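Long-range contacts in hemolysin activator protein CdiB (Acinetobacter baumannii ACICU, PDB 6WIL), which probably secretes the toxin partner of a contact-dependent growth inhibition system across the outer membrane, as a two-partner secretion transporter of the Omp85 superfamily: residues A[46-51]-A[88-93]; A[244-249]-A[273-278]; A[513-518]-A[539-544]. All coordinates share one frame; numbering follows the deposited sequence.

Interaction 1. Residues A[46-51]-A[88-93]; sequences HLVVEE and QNILGK
At the ShlB-type POTRA domain, which in this family lies in the periplasm, Gln88 holds the loop that follows helix 8-27 by meeting the backbone of Leu47 and Val48 with its amide. The case illustrates how one primary amide can pair with main chain by offering both an acceptor and a donor. Gln88 OE1 takes the NH of Leu47 at 2.7 Å (Leu47 N to Gln88 OE1), with the donor in the carbonyl plane. The second bond, Val48 N to Gln88 OE1 at 3.2 Å, is nearly straight at the hydrogen (171°), but its donor stands 44° out of that plane. On the other arm of the amide, Gln88 NE2 gives a weak bond to Val48 O (3.0 Å); the two NH donors on OE1 and this weak bond together favour this flip of the amide. An extended chain beyond CG carries the amide across the gap between the two loops.

Next to this polar bridge, Ile90 sends CD1 against Val48 CG2 at 3.5 Å, while Leu47 CD1 also touches Ile90 CD1, the two side chains crossing at about a right angle. With CG1 anti to its backbone N (chi1 -180°), Val48 turns this second methyl to Lys93, whose CD lies 3.9 Å from Val48 CG1. Lys93 then bends at its last torsion to bring NZ back to Gln88 O at 2.7 Å, tying the end of the type II turn Ile90-Lys93 to the residue that does the gripping. Leu47 and Ile90 also rest on Ile103 of helix 97-113. The disulfide Cys54-Cys94 joins the chain just beyond both segments, and the whole is a loop-to-loop junction packed on a helix of the ShlB-type POTRA domain.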
ATOM      1  N   HIS A  46     -17.100 -34.898   2.064  1.00 69.33           N
ATOM      2  CA  HIS A  46     -17.679 -36.026   1.347  1.00 77.14           C
ATOM      3  C   HIS A  46     -18.772 -35.507   0.425  1.00 52.40           C
ATOM      4  O   HIS A  46     -19.757 -34.924   0.891  1.00 53.02           O
ATOM      5  CB  HIS A  46     -18.243 -37.070   2.313  1.00 81.71           C
ATOM      6  CG  HIS A  46     -17.495 -37.165   3.606  1.00 93.57           C
ATOM      7  ND1 HIS A  46     -17.950 -36.583   4.769  1.00 89.14           N
ATOM      8  CD2 HIS A  46     -16.323 -37.766   3.918  1.00 84.50           C
ATOM      9  CE1 HIS A  46     -17.093 -36.827   5.745  1.00 89.27           C
ATOM     10  NE2 HIS A  46     -16.096 -37.540   5.255  1.00 89.25           N
ATOM     11  N   LEU A  47     -18.593 -35.713  -0.878  1.00 51.52           N
ATOM     12  CA  LEU A  47     -19.615 -35.399  -1.866  1.00 49.27           C
ATOM     13  C   LEU A  47     -20.469 -36.601  -2.235  1.00 49.87           C
ATOM     14  O   LEU A  47     -21.664 -36.440  -2.501  1.00 50.01           O
ATOM     15  CB  LEU A  47     -18.965 -34.837  -3.137  1.00 42.13           C
ATOM     16  CG  LEU A  47     -17.947 -33.712  -2.920  1.00 52.11           C
ATOM     17  CD1 LEU A  47     -17.182 -33.422  -4.203  1.00 37.87           C
ATOM     18  CD2 LEU A  47     -18.635 -32.459  -2.405  1.00 41.02           C
ATOM     19  N   VAL A  48     -19.885 -37.796  -2.243  1.00 57.71           N
ATOM     20  CA  VAL A  48     -20.589 -39.017  -2.617  1.00 61.11           C
ATOM     21  C   VAL A  48     -21.139 -39.678  -1.360  1.00 52.34           C
ATOM     22  O   VAL A  48     -20.412 -39.879  -0.381  1.00 55.13           O
ATOM     23  CB  VAL A  48     -19.657 -39.973  -3.378  1.00 62.43           C
ATOM     24  CG1 VAL A  48     -20.393 -41.249  -3.770  1.00 49.49           C
ATOM     25  CG2 VAL A  48     -19.081 -39.285  -4.601  1.00 50.92           C
ATOM     26  N   VAL A  49     -22.428 -40.017  -1.388  1.00 51.86           N
ATOM     27  CA  VAL A  49     -23.087 -40.735  -0.306  1.00 58.04           C
ATOM     28  C   VAL A  49     -23.747 -41.981  -0.888  1.00 63.20           C
ATOM     29  O   VAL A  49     -23.843 -42.148  -2.104  1.00 59.60           O
ATOM     30  CB  VAL A  49     -24.120 -39.858   0.434  1.00 74.13           C
ATOM     31  CG1 VAL A  49     -23.433 -38.694   1.134  1.00 57.31           C
ATOM     32  CG2 VAL A  49     -25.172 -39.345  -0.535  1.00 70.59           C
ATOM     33  N   GLU A  50     -24.198 -42.867   0.003  1.00 75.50           N
ATOM     34  CA  GLU A  50     -24.870 -44.099  -0.404  1.00 53.55           C
ATOM     35  C   GLU A  50     -26.349 -43.812  -0.649  1.00 65.10           C
ATOM     36  O   GLU A  50     -27.039 -43.294   0.237  1.00 73.16           O
ATOM     37  CB  GLU A  50     -24.692 -45.176   0.664  1.00 64.10           C
ATOM     38  N   GLU A  51     -26.837 -44.145  -1.847  1.00 59.81           N
ATOM     39  CA  GLU A  51     -28.135 -43.675  -2.318  1.00 70.21           C
ATOM     40  C   GLU A  51     -28.952 -44.811  -2.917  1.00 74.87           C
ATOM     41  O   GLU A  51     -28.419 -45.850  -3.315  1.00 67.82           O
ATOM     42  CB  GLU A  51     -27.968 -42.573  -3.357  1.00 64.45           C
ATOM     43  CG  GLU A  51     -26.765 -41.716  -3.092  1.00 77.14           C
ATOM     44  CD  GLU A  51     -26.893 -40.346  -3.681  1.00 68.05           C
ATOM     45  OE1 GLU A  51     -25.991 -39.946  -4.436  1.00 67.01           O
ATOM     46  OE2 GLU A  51     -27.902 -39.676  -3.391  1.00 66.75           O
ATOM     47  N   GLN A  88     -12.103 -38.043  -2.579  1.00 57.47           N
ATOM     48  CA  GLN A  88     -13.081 -39.121  -2.562  1.00 39.66           C
ATOM     49  C   GLN A  88     -13.135 -39.886  -3.875  1.00 41.11           C
ATOM     50  O   GLN A  88     -13.877 -40.869  -3.966  1.00 43.21           O
ATOM     51  CB  GLN A  88     -14.469 -38.578  -2.215  1.00 53.44           C
ATOM     52  CG  GLN A  88     -15.304 -39.531  -1.379  1.00 54.28           C
ATOM     53  CD  GLN A  88     -16.603 -38.905  -0.932  1.00 70.34           C
ATOM     54  OE1 GLN A  88     -16.870 -37.739  -1.221  1.00 70.10           O
ATOM     55  NE2 GLN A  88     -17.421 -39.672  -0.223  1.00 56.26           N
ATOM     56  N   ASN A  89     -12.372 -39.458  -4.884  1.00 33.77           N
ATOM     57  CA  ASN A  89     -12.219 -40.192  -6.143  1.00 39.00           C
ATOM     58  C   ASN A  89     -13.570 -40.467  -6.802  1.00 52.25           C
ATOM     59  O   ASN A  89     -13.964 -41.619  -6.997  1.00 52.36           O
ATOM     60  CB  ASN A  89     -11.438 -41.490  -5.925  1.00 48.94           C
ATOM     61  CG  ASN A  89     -10.088 -41.254  -5.275  1.00 60.43           C
ATOM     62  OD1 ASN A  89      -9.505 -40.177  -5.403  1.00 52.58           O
ATOM     63  ND2 ASN A  89      -9.590 -42.260  -4.561  1.00 46.50           N
ATOM     64  N   ILE A  90     -14.271 -39.385  -7.152  1.00 42.41           N
ATOM     65  CA  ILE A  90     -15.616 -39.429  -7.719  1.00 39.61           C
ATOM     66  C   ILE A  90     -15.683 -40.444  -8.851  1.00 49.26           C
ATOM     67  O   ILE A  90     -16.648 -41.208  -8.960  1.00 42.82           O
ATOM     68  CB  ILE A  90     -16.049 -38.041  -8.226  1.00 44.58           C
ATOM     69  CG1 ILE A  90     -15.794 -36.970  -7.167  1.00 43.56           C
ATOM     70  CG2 ILE A  90     -17.510 -38.063  -8.632  1.00 44.07           C
ATOM     71  CD1 ILE A  90     -16.695 -37.070  -5.966  1.00 52.06           C
ATOM     72  N   LEU A  91     -14.653 -40.456  -9.694  1.00 37.52           N
ATOM     73  CA  LEU A  91     -14.602 -41.354 -10.840  1.00 38.49           C
ATOM     74  C   LEU A  91     -14.756 -42.806 -10.406  1.00 48.78           C
ATOM     75  O   LEU A  91     -14.015 -43.295  -9.550  1.00 52.62           O
ATOM     76  CB  LEU A  91     -13.277 -41.154 -11.575  1.00 41.65           C
ATOM     77  CG  LEU A  91     -13.232 -41.458 -13.068  1.00 66.23           C
ATOM     78  CD1 LEU A  91     -14.506 -40.971 -13.734  1.00 61.19           C
ATOM     79  CD2 LEU A  91     -12.019 -40.782 -13.686  1.00 45.99           C
ATOM     80  N   GLY A  92     -15.736 -43.490 -10.991  1.00 47.68           N
ATOM     81  CA  GLY A  92     -15.971 -44.888 -10.703  1.00 39.68           C
ATOM     82  C   GLY A  92     -16.915 -45.168  -9.556  1.00 43.92           C
ATOM     83  O   GLY A  92     -17.223 -46.340  -9.306  1.00 50.84           O
ATOM     84  N   LYS A  93     -17.384 -44.146  -8.847  1.00 37.74           N
ATOM     85  CA  LYS A  93     -18.326 -44.378  -7.765  1.00 41.42           C
ATOM     86  C   LYS A  93     -19.760 -44.352  -8.288  1.00 52.71           C
ATOM     87  O   LYS A  93     -20.031 -43.960  -9.425  1.00 50.39           O
ATOM     88  CB  LYS A  93     -18.140 -43.352  -6.649  1.00 35.56           C
ATOM     89  CG  LYS A  93     -16.895 -43.599  -5.821  1.00 42.33           C
ATOM     90  CD  LYS A  93     -17.062 -43.098  -4.401  1.00 48.09           C
ATOM     91  CE  LYS A  93     -15.902 -43.557  -3.541  1.00 45.13           C
ATOM     92  NZ  LYS A  93     -14.628 -43.457  -4.306  1.00 43.38           N
TER

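Interaction 2. Residues A[244-249]-A[273-278]; sequences NPFHLN and ISYQLP
Tyr275 reaches from strand 266-279 of the barrel to the turn Asn244-His247, and its side chain can be followed outward as an example of an aromatic spanning two elements. From CB the ring leaves with CG anti to the backbone N (chi1 -174°), which carries it out towards the turn. Partway along, CE1 has Pro245 CG at the ring edge, 4.4 Å away. Further out, CZ lies 4.2 Å from Phe246 CD2, and the two side chains cross at about a right angle. At the tip, Tyr275 OH comes within 3.7 Å of Phe246 CD2, with Phe246 CB and Leu248 CD1 also nearby, and has its hydrogen-bond partner in Asp250, whose carboxylate also receives the backbone NH groups of Phe246 and Leu248.

Beside it, Leu248 and Leu277 lie alongside each other, pointing the same way, with their CD1 atoms 3.9 Å apart. Pro278 CD lies 3.2 Å from Asn249 O, and Asn249 CB rests against CG and CD of the same ring. A water donates to Asn249 O (2.7 Å) and to Gln276 O (2.9 Å), bridging two carbonyls. The chemistry therefore implies a mainly apolar contact, with polar linkage across it supplied by this water and by Asp250.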
ATOM      1  N   ASN A 244      -8.193  13.976 -10.391  1.00 39.42           N
ATOM      2  CA  ASN A 244      -8.610  13.709 -11.765  1.00 38.09           C
ATOM      3  C   ASN A 244      -8.347  14.890 -12.700  1.00 37.26           C
ATOM      4  O   ASN A 244      -9.231  15.244 -13.492  1.00 35.89           O
ATOM      5  CB  ASN A 244     -10.098  13.341 -11.793  1.00 32.18           C
ATOM      6  CG  ASN A 244     -10.466  12.452 -12.969  1.00 37.48           C
ATOM      7  OD1 ASN A 244      -9.649  11.666 -13.450  1.00 40.38           O
ATOM      8  ND2 ASN A 244     -11.707  12.573 -13.436  1.00 42.61           N
ATOM      9  N   PRO A 245      -7.152  15.500 -12.678  1.00 37.68           N
ATOM     10  CA  PRO A 245      -6.958  16.720 -13.482  1.00 40.78           C
ATOM     11  C   PRO A 245      -7.031  16.482 -14.981  1.00 41.45           C
ATOM     12  O   PRO A 245      -7.664  17.271 -15.691  1.00 42.01           O
ATOM     13  CB  PRO A 245      -5.568  17.205 -13.048  1.00 46.14           C
ATOM     14  CG  PRO A 245      -4.858  15.967 -12.652  1.00 38.47           C
ATOM     15  CD  PRO A 245      -5.897  15.073 -12.030  1.00 33.83           C
ATOM     16  N   PHE A 246      -6.401  15.423 -15.489  1.00 42.88           N
ATOM     17  CA  PHE A 246      -6.444  15.104 -16.910  1.00 32.15           C
ATOM     18  C   PHE A 246      -7.530  14.088 -17.253  1.00 40.38           C
ATOM     19  O   PHE A 246      -7.489  13.493 -18.334  1.00 34.11           O
ATOM     20  CB  PHE A 246      -5.079  14.600 -17.382  1.00 42.23           C
ATOM     21  CG  PHE A 246      -4.018  15.659 -17.398  1.00 45.52           C
ATOM     22  CD1 PHE A 246      -3.970  16.592 -18.423  1.00 47.69           C
ATOM     23  CD2 PHE A 246      -3.072  15.726 -16.391  1.00 48.59           C
ATOM     24  CE1 PHE A 246      -3.000  17.574 -18.442  1.00 40.55           C
ATOM     25  CE2 PHE A 246      -2.095  16.705 -16.405  1.00 49.29           C
ATOM     26  CZ  PHE A 246      -2.060  17.630 -17.432  1.00 50.98           C
ATOM     27  N   HIS A 247      -8.499  13.890 -16.356  1.00 27.32           N
ATOM     28  CA  HIS A 247      -9.619  12.970 -16.574  1.00 41.97           C
ATOM     29  C   HIS A 247      -9.132  11.587 -16.993  1.00 38.84           C
ATOM     30  O   HIS A 247      -9.566  11.018 -17.997  1.00 48.63           O
ATOM     31  CB  HIS A 247     -10.605  13.537 -17.595  1.00 43.66           C
ATOM     32  CG  HIS A 247     -11.407  14.684 -17.071  1.00 50.36           C
ATOM     33  ND1 HIS A 247     -10.863  15.931 -16.846  1.00 38.21           N
ATOM     34  CD2 HIS A 247     -12.708  14.768 -16.705  1.00 36.72           C
ATOM     35  CE1 HIS A 247     -11.796  16.736 -16.372  1.00 53.25           C
ATOM     36  NE2 HIS A 247     -12.925  16.055 -16.276  1.00 43.13           N
ATOM     37  N   LEU A 248      -8.209  11.047 -16.202  1.00 44.44           N
ATOM     38  CA  LEU A 248      -7.643   9.725 -16.436  1.00 44.84           C
ATOM     39  C   LEU A 248      -7.655   8.904 -15.155  1.00 39.66           C
ATOM     40  O   LEU A 248      -6.839   7.993 -14.990  1.00 37.03           O
ATOM     41  CB  LEU A 248      -6.221   9.832 -16.988  1.00 48.35           C
ATOM     42  CG  LEU A 248      -6.054  10.402 -18.397  1.00 39.08           C
ATOM     43  CD1 LEU A 248      -4.586  10.636 -18.719  1.00 46.15           C
ATOM     44  CD2 LEU A 248      -6.681   9.465 -19.415  1.00 46.06           C
ATOM     45  N   ASN A 249      -8.575   9.221 -14.239  1.00 22.01           N
ATOM     46  CA  ASN A 249      -8.568   8.656 -12.890  1.00 34.46           C
ATOM     47  C   ASN A 249      -7.230   8.921 -12.207  1.00 42.70           C
ATOM     48  O   ASN A 249      -6.777   8.144 -11.364  1.00 40.21           O
ATOM     49  CB  ASN A 249      -8.892   7.154 -12.903  1.00 34.19           C
ATOM     50  CG  ASN A 249     -10.062   6.816 -13.814  1.00 30.56           C
ATOM     51  OD1 ASN A 249     -11.202   7.172 -13.531  1.00 36.33           O
ATOM     52  ND2 ASN A 249      -9.779   6.125 -14.911  1.00 32.63           N
ATOM     53  N   ILE A 273       6.490  16.744  -6.041  1.00 36.16           N
ATOM     54  CA  ILE A 273       5.369  16.575  -6.957  1.00 49.82           C
ATOM     55  C   ILE A 273       5.216  15.094  -7.269  1.00 40.92           C
ATOM     56  O   ILE A 273       6.205  14.399  -7.524  1.00 38.25           O
ATOM     57  CB  ILE A 273       5.560  17.394  -8.250  1.00 40.69           C
ATOM     58  CG1 ILE A 273       4.549  16.966  -9.317  1.00 50.54           C
ATOM     59  CG2 ILE A 273       6.977  17.254  -8.766  1.00 45.88           C
ATOM     60  CD1 ILE A 273       4.620  17.783 -10.584  1.00 56.35           C
ATOM     61  N   SER A 274       3.979  14.609  -7.242  1.00 43.26           N
ATOM     62  CA  SER A 274       3.687  13.209  -7.509  1.00 31.59           C
ATOM     63  C   SER A 274       2.495  13.119  -8.449  1.00 39.60           C
ATOM     64  O   SER A 274       1.489  13.807  -8.249  1.00 36.12           O
ATOM     65  CB  SER A 274       3.403  12.449  -6.212  1.00 31.00           C
ATOM     66  OG  SER A 274       3.442  11.049  -6.427  1.00 58.79           O
ATOM     67  N   TYR A 275       2.617  12.282  -9.475  1.00 37.97           N
ATOM     68  CA  TYR A 275       1.529  12.009 -10.401  1.00 44.92           C
ATOM     69  C   TYR A 275       1.325  10.504 -10.494  1.00 41.40           C
ATOM     70  O   TYR A 275       2.292   9.740 -10.555  1.00 33.55           O
ATOM     71  CB  TYR A 275       1.818  12.593 -11.780  1.00 32.08           C
ATOM     72  CG  TYR A 275       0.672  12.487 -12.757  1.00 35.91           C
ATOM     73  CD1 TYR A 275      -0.521  13.166 -12.535  1.00 32.81           C
ATOM     74  CD2 TYR A 275       0.791  11.732 -13.917  1.00 39.28           C
ATOM     75  CE1 TYR A 275      -1.568  13.084 -13.435  1.00 37.42           C
ATOM     76  CE2 TYR A 275      -0.251  11.646 -14.822  1.00 44.39           C
ATOM     77  CZ  TYR A 275      -1.427  12.321 -14.575  1.00 49.86           C
ATOM     78  OH  TYR A 275      -2.465  12.229 -15.475  1.00 52.28           O
ATOM     79  N   GLN A 276       0.062  10.085 -10.512  1.00 42.12           N
ATOM     80  CA  GLN A 276      -0.279   8.669 -10.464  1.00 34.15           C
ATOM     81  C   GLN A 276      -1.571   8.441 -11.230  1.00 37.59           C
ATOM     82  O   GLN A 276      -2.566   9.126 -10.974  1.00 37.11           O
ATOM     83  CB  GLN A 276      -0.436   8.201  -9.014  1.00 34.89           C
ATOM     84  CG  GLN A 276      -0.018   6.767  -8.765  1.00 59.44           C
ATOM     85  CD  GLN A 276      -0.241   6.344  -7.326  1.00 58.25           C
ATOM     86  OE1 GLN A 276      -0.441   7.180  -6.444  1.00 66.82           O
ATOM     87  NE2 GLN A 276      -0.219   5.039  -7.084  1.00 64.38           N
ATOM     88  N   LEU A 277      -1.561   7.488 -12.162  1.00 30.60           N
ATOM     89  CA  LEU A 277      -2.774   7.100 -12.865  1.00 34.55           C
ATOM     90  C   LEU A 277      -2.808   5.586 -13.028  1.00 39.76           C
ATOM     91  O   LEU A 277      -1.762   4.964 -13.263  1.00 38.41           O
ATOM     92  CB  LEU A 277      -2.882   7.775 -14.240  1.00 34.64           C
ATOM     93  CG  LEU A 277      -2.170   7.183 -15.456  1.00 34.98           C
ATOM     94  CD1 LEU A 277      -2.634   7.884 -16.720  1.00 47.99           C
ATOM     95  CD2 LEU A 277      -0.663   7.285 -15.313  1.00 61.34           C
ATOM     96  N   PRO A 278      -3.980   4.966 -12.897  1.00 46.10           N
ATOM     97  CA  PRO A 278      -4.082   3.514 -13.079  1.00 40.02           C
ATOM     98  C   PRO A 278      -4.455   3.127 -14.499  1.00 43.05           C
ATOM     99  O   PRO A 278      -5.138   3.853 -15.218  1.00 32.79           O
ATOM    100  CB  PRO A 278      -5.210   3.139 -12.108  1.00 31.94           C
ATOM    101  CG  PRO A 278      -6.129   4.319 -12.182  1.00 38.44           C
ATOM    102  CD  PRO A 278      -5.233   5.537 -12.369  1.00 36.91           C
TER
HETATM  103  O   HOH W   1      -4.770   7.793  -9.577  1.00 34.89           O

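Interaction 3. Residues A[513-518]-A[539-544]; sequences QRYLLG and GLIAPD
A classic beta bulge marks the hairpin of strands 515-526 and 530-541, where Leu540 and Ile541 both face Leu517. It shows how one carbonyl can serve two successive NH groups when a strand, here 530-541, carries an extra residue opposite Leu517. Leu517 O accepts from Leu540 N at 2.6 Å and from Ile541 N at 3.1 Å, both donors lying in the carbonyl plane and the second on a lone pair. In return Leu517 N gives its hydrogen to Ile541 O at 2.9 Å, completing the antiparallel hydrogen-bonded pair. Beyond the bulge the register has moved by one, and Gly518 pairs with Gly539 at a non-hydrogen-bonded position.

Leu517 holds CB beside Ile541 CB, while its CD2 branch passes obliquely over to Leu540 CB at 3.7 Å. Tyr515, with CG anti to the backbone N (chi1 -175°), brings its ring edge to Ile541 CG2, which lies in plane and nearest CD2 (3.8 Å). Leu516 carries CD2 to Ala542 CB, also 3.7 Å away. Beyond the ends of the strands, Pro543 CG packs close against Gln513 CA at 3.4 Å.

Phe466 packs against both Leu516 and Ala542. Strand 493-505 borders strand 515-526 on the side away from this contact: Gln501 OE1 accepts a hydrogen bond from Tyr515 OH, Trp503 meets the tyrosine ring, and Val499 touches Leu517.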
ATOM      1  N   GLN A 513      26.583   0.420  20.899  1.00 77.39           N
ATOM      2  CA  GLN A 513      25.787   1.559  20.463  1.00 84.64           C
ATOM      3  C   GLN A 513      24.763   1.152  19.412  1.00 81.30           C
ATOM      4  O   GLN A 513      24.509   1.894  18.466  1.00 77.06           O
ATOM      5  CB  GLN A 513      26.687   2.672  19.924  1.00 88.81           C
ATOM      6  CG  GLN A 513      27.772   3.104  20.886  1.00 92.55           C
ATOM      7  CD  GLN A 513      28.057   4.586  20.801  1.00 82.04           C
ATOM      8  OE1 GLN A 513      27.657   5.250  19.846  1.00 84.20           O
ATOM      9  NE2 GLN A 513      28.735   5.119  21.810  1.00 79.16           N
ATOM     10  N   ARG A 514      24.165  -0.020  19.573  1.00 78.75           N
ATOM     11  CA  ARG A 514      23.371  -0.624  18.519  1.00 69.80           C
ATOM     12  C   ARG A 514      21.880  -0.671  18.830  1.00 58.28           C
ATOM     13  O   ARG A 514      21.121  -1.266  18.058  1.00 72.70           O
ATOM     14  CB  ARG A 514      23.880  -2.041  18.240  1.00 66.14           C
ATOM     15  CG  ARG A 514      25.398  -2.179  18.269  1.00 77.46           C
ATOM     16  CD  ARG A 514      25.823  -3.610  17.965  1.00 82.17           C
ATOM     17  NE  ARG A 514      25.266  -4.562  18.924  1.00100.10           N
ATOM     18  CZ  ARG A 514      25.543  -5.863  18.937  1.00 92.81           C
ATOM     19  NH1 ARG A 514      24.985  -6.650  19.846  1.00 74.63           N
ATOM     20  NH2 ARG A 514      26.377  -6.376  18.042  1.00 86.36           N
ATOM     21  N   TYR A 515      21.436  -0.066  19.929  1.00 47.26           N
ATOM     22  CA  TYR A 515      20.064  -0.248  20.376  1.00 47.24           C
ATOM     23  C   TYR A 515      19.491   1.045  20.937  1.00 58.31           C
ATOM     24  O   TYR A 515      20.174   1.783  21.653  1.00 57.88           O
ATOM     25  CB  TYR A 515      19.972  -1.351  21.433  1.00 42.34           C
ATOM     26  CG  TYR A 515      18.558  -1.662  21.854  1.00 51.88           C
ATOM     27  CD1 TYR A 515      17.745  -2.463  21.068  1.00 54.85           C
ATOM     28  CD2 TYR A 515      18.032  -1.155  23.037  1.00 54.40           C
ATOM     29  CE1 TYR A 515      16.450  -2.758  21.443  1.00 55.50           C
ATOM     30  CE2 TYR A 515      16.732  -1.443  23.420  1.00 49.96           C
ATOM     31  CZ  TYR A 515      15.946  -2.246  22.617  1.00 53.84           C
ATOM     32  OH  TYR A 515      14.652  -2.544  22.983  1.00 48.99           O
ATOM     33  N   LEU A 516      18.226   1.302  20.610  1.00 59.32           N
ATOM     34  CA  LEU A 516      17.481   2.434  21.138  1.00 52.53           C
ATOM     35  C   LEU A 516      16.107   1.963  21.588  1.00 44.72           C
ATOM     36  O   LEU A 516      15.488   1.116  20.939  1.00 54.51           O
ATOM     37  CB  LEU A 516      17.327   3.551  20.099  1.00 53.33           C
ATOM     38  CG  LEU A 516      18.551   4.423  19.818  1.00 50.29           C
ATOM     39  CD1 LEU A 516      18.260   5.431  18.718  1.00 47.83           C
ATOM     40  CD2 LEU A 516      19.020   5.125  21.082  1.00 47.45           C
ATOM     41  N   LEU A 517      15.639   2.516  22.704  1.00 53.58           N
ATOM     42  CA  LEU A 517      14.300   2.244  23.212  1.00 49.32           C
ATOM     43  C   LEU A 517      13.708   3.555  23.697  1.00 61.99           C
ATOM     44  O   LEU A 517      14.220   4.157  24.646  1.00 54.26           O
ATOM     45  CB  LEU A 517      14.325   1.214  24.346  1.00 58.82           C
ATOM     46  CG  LEU A 517      12.985   0.976  25.051  1.00 58.45           C
ATOM     47  CD1 LEU A 517      12.050   0.144  24.195  1.00 44.97           C
ATOM     48  CD2 LEU A 517      13.181   0.336  26.417  1.00 55.39           C
ATOM     49  N   GLY A 518      12.641   4.001  23.040  1.00 50.51           N
ATOM     50  CA  GLY A 518      11.958   5.215  23.437  1.00 51.94           C
ATOM     51  C   GLY A 518      10.486   4.975  23.695  1.00 62.53           C
ATOM     52  O   GLY A 518       9.933   3.956  23.266  1.00 64.58           O
ATOM     53  N   GLY A 539      13.637   9.072  26.036  1.00 57.91           N
ATOM     54  CA  GLY A 539      14.422   7.898  25.700  1.00 69.26           C
ATOM     55  C   GLY A 539      14.606   7.017  26.923  1.00 64.00           C
ATOM     56  O   GLY A 539      14.985   7.496  27.997  1.00 67.36           O
ATOM     57  N   LEU A 540      14.333   5.723  26.763  1.00 49.97           N
ATOM     58  CA  LEU A 540      14.421   4.785  27.878  1.00 66.14           C
ATOM     59  C   LEU A 540      15.784   4.104  27.954  1.00 64.86           C
ATOM     60  O   LEU A 540      16.448   4.156  28.994  1.00 71.76           O
ATOM     61  CB  LEU A 540      13.305   3.742  27.773  1.00 58.53           C
ATOM     62  CG  LEU A 540      11.890   4.314  27.860  1.00 48.36           C
ATOM     63  CD1 LEU A 540      10.859   3.204  27.810  1.00 60.29           C
ATOM     64  CD2 LEU A 540      11.727   5.148  29.121  1.00 57.37           C
ATOM     65  N   ILE A 541      16.214   3.463  26.870  1.00 63.05           N
ATOM     66  CA  ILE A 541      17.516   2.812  26.803  1.00 49.29           C
ATOM     67  C   ILE A 541      18.281   3.384  25.622  1.00 49.64           C
ATOM     68  O   ILE A 541      17.769   3.412  24.497  1.00 58.03           O
ATOM     69  CB  ILE A 541      17.389   1.284  26.682  1.00 60.81           C
ATOM     70  CG1 ILE A 541      16.888   0.691  28.001  1.00 66.06           C
ATOM     71  CG2 ILE A 541      18.724   0.668  26.280  1.00 57.36           C
ATOM     72  CD1 ILE A 541      17.713   1.111  29.204  1.00 78.74           C
ATOM     73  N   ALA A 542      19.506   3.835  25.878  1.00 51.92           N
ATOM     74  CA  ALA A 542      20.344   4.408  24.836  1.00 51.82           C
ATOM     75  C   ALA A 542      21.794   4.301  25.271  1.00 70.29           C
ATOM     76  O   ALA A 542      22.069   4.223  26.473  1.00 61.29           O
ATOM     77  CB  ALA A 542      19.974   5.872  24.568  1.00 60.59           C
ATOM     78  N   PRO A 543      22.737   4.287  24.331  1.00 74.88           N
ATOM     79  CA  PRO A 543      24.149   4.382  24.704  1.00 72.57           C
ATOM     80  C   PRO A 543      24.429   5.689  25.428  1.00 79.74           C
ATOM     81  O   PRO A 543      23.630   6.630  25.403  1.00 77.65           O
ATOM     82  CB  PRO A 543      24.883   4.320  23.360  1.00 69.13           C
ATOM     83  CG  PRO A 543      23.913   3.672  22.435  1.00 74.50           C
ATOM     84  CD  PRO A 543      22.558   4.100  22.883  1.00 79.62           C
ATOM     85  N   ASP A 544      25.590   5.737  26.081  1.00 82.12           N
ATOM     86  CA  ASP A 544      25.947   6.909  26.873  1.00 86.06           C
ATOM     87  C   ASP A 544      26.021   8.171  26.022  1.00 73.72           C
ATOM     88  O   ASP A 544      25.746   9.269  26.519  1.00 73.64           O
ATOM     89  CB  ASP A 544      27.276   6.665  27.589  1.00 87.55           C
ATOM     90  CG  ASP A 544      27.128   5.759  28.798  1.00 85.72           C
ATOM     91  OD1 ASP A 544      26.489   6.184  29.785  1.00 73.83           O
ATOM     92  OD2 ASP A 544      27.636   4.619  28.756  1.00 98.93           O
TER

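Along the chain the three contacts come in series, interaction 1 closing before interaction 2 opens and interaction 2 before interaction 3. Interaction 1 is the outlier: it belongs to the POTRA region, with its centre about 55 Å from that of interaction 2 and about 65 Å from that of interaction 3. The other two lie at well separated places on the 16-stranded antiparallel barrel, on opposite sides of the chain's centre, their centres about 43 Å apart and their nearest atoms about 30 Å apart. Interaction 2 joins a turn between strands 232-243 and 251-261 to strand 266-279 and is touched by helix 154-160 of the second POTRA range, whereas interaction 3 lies within one hairpin.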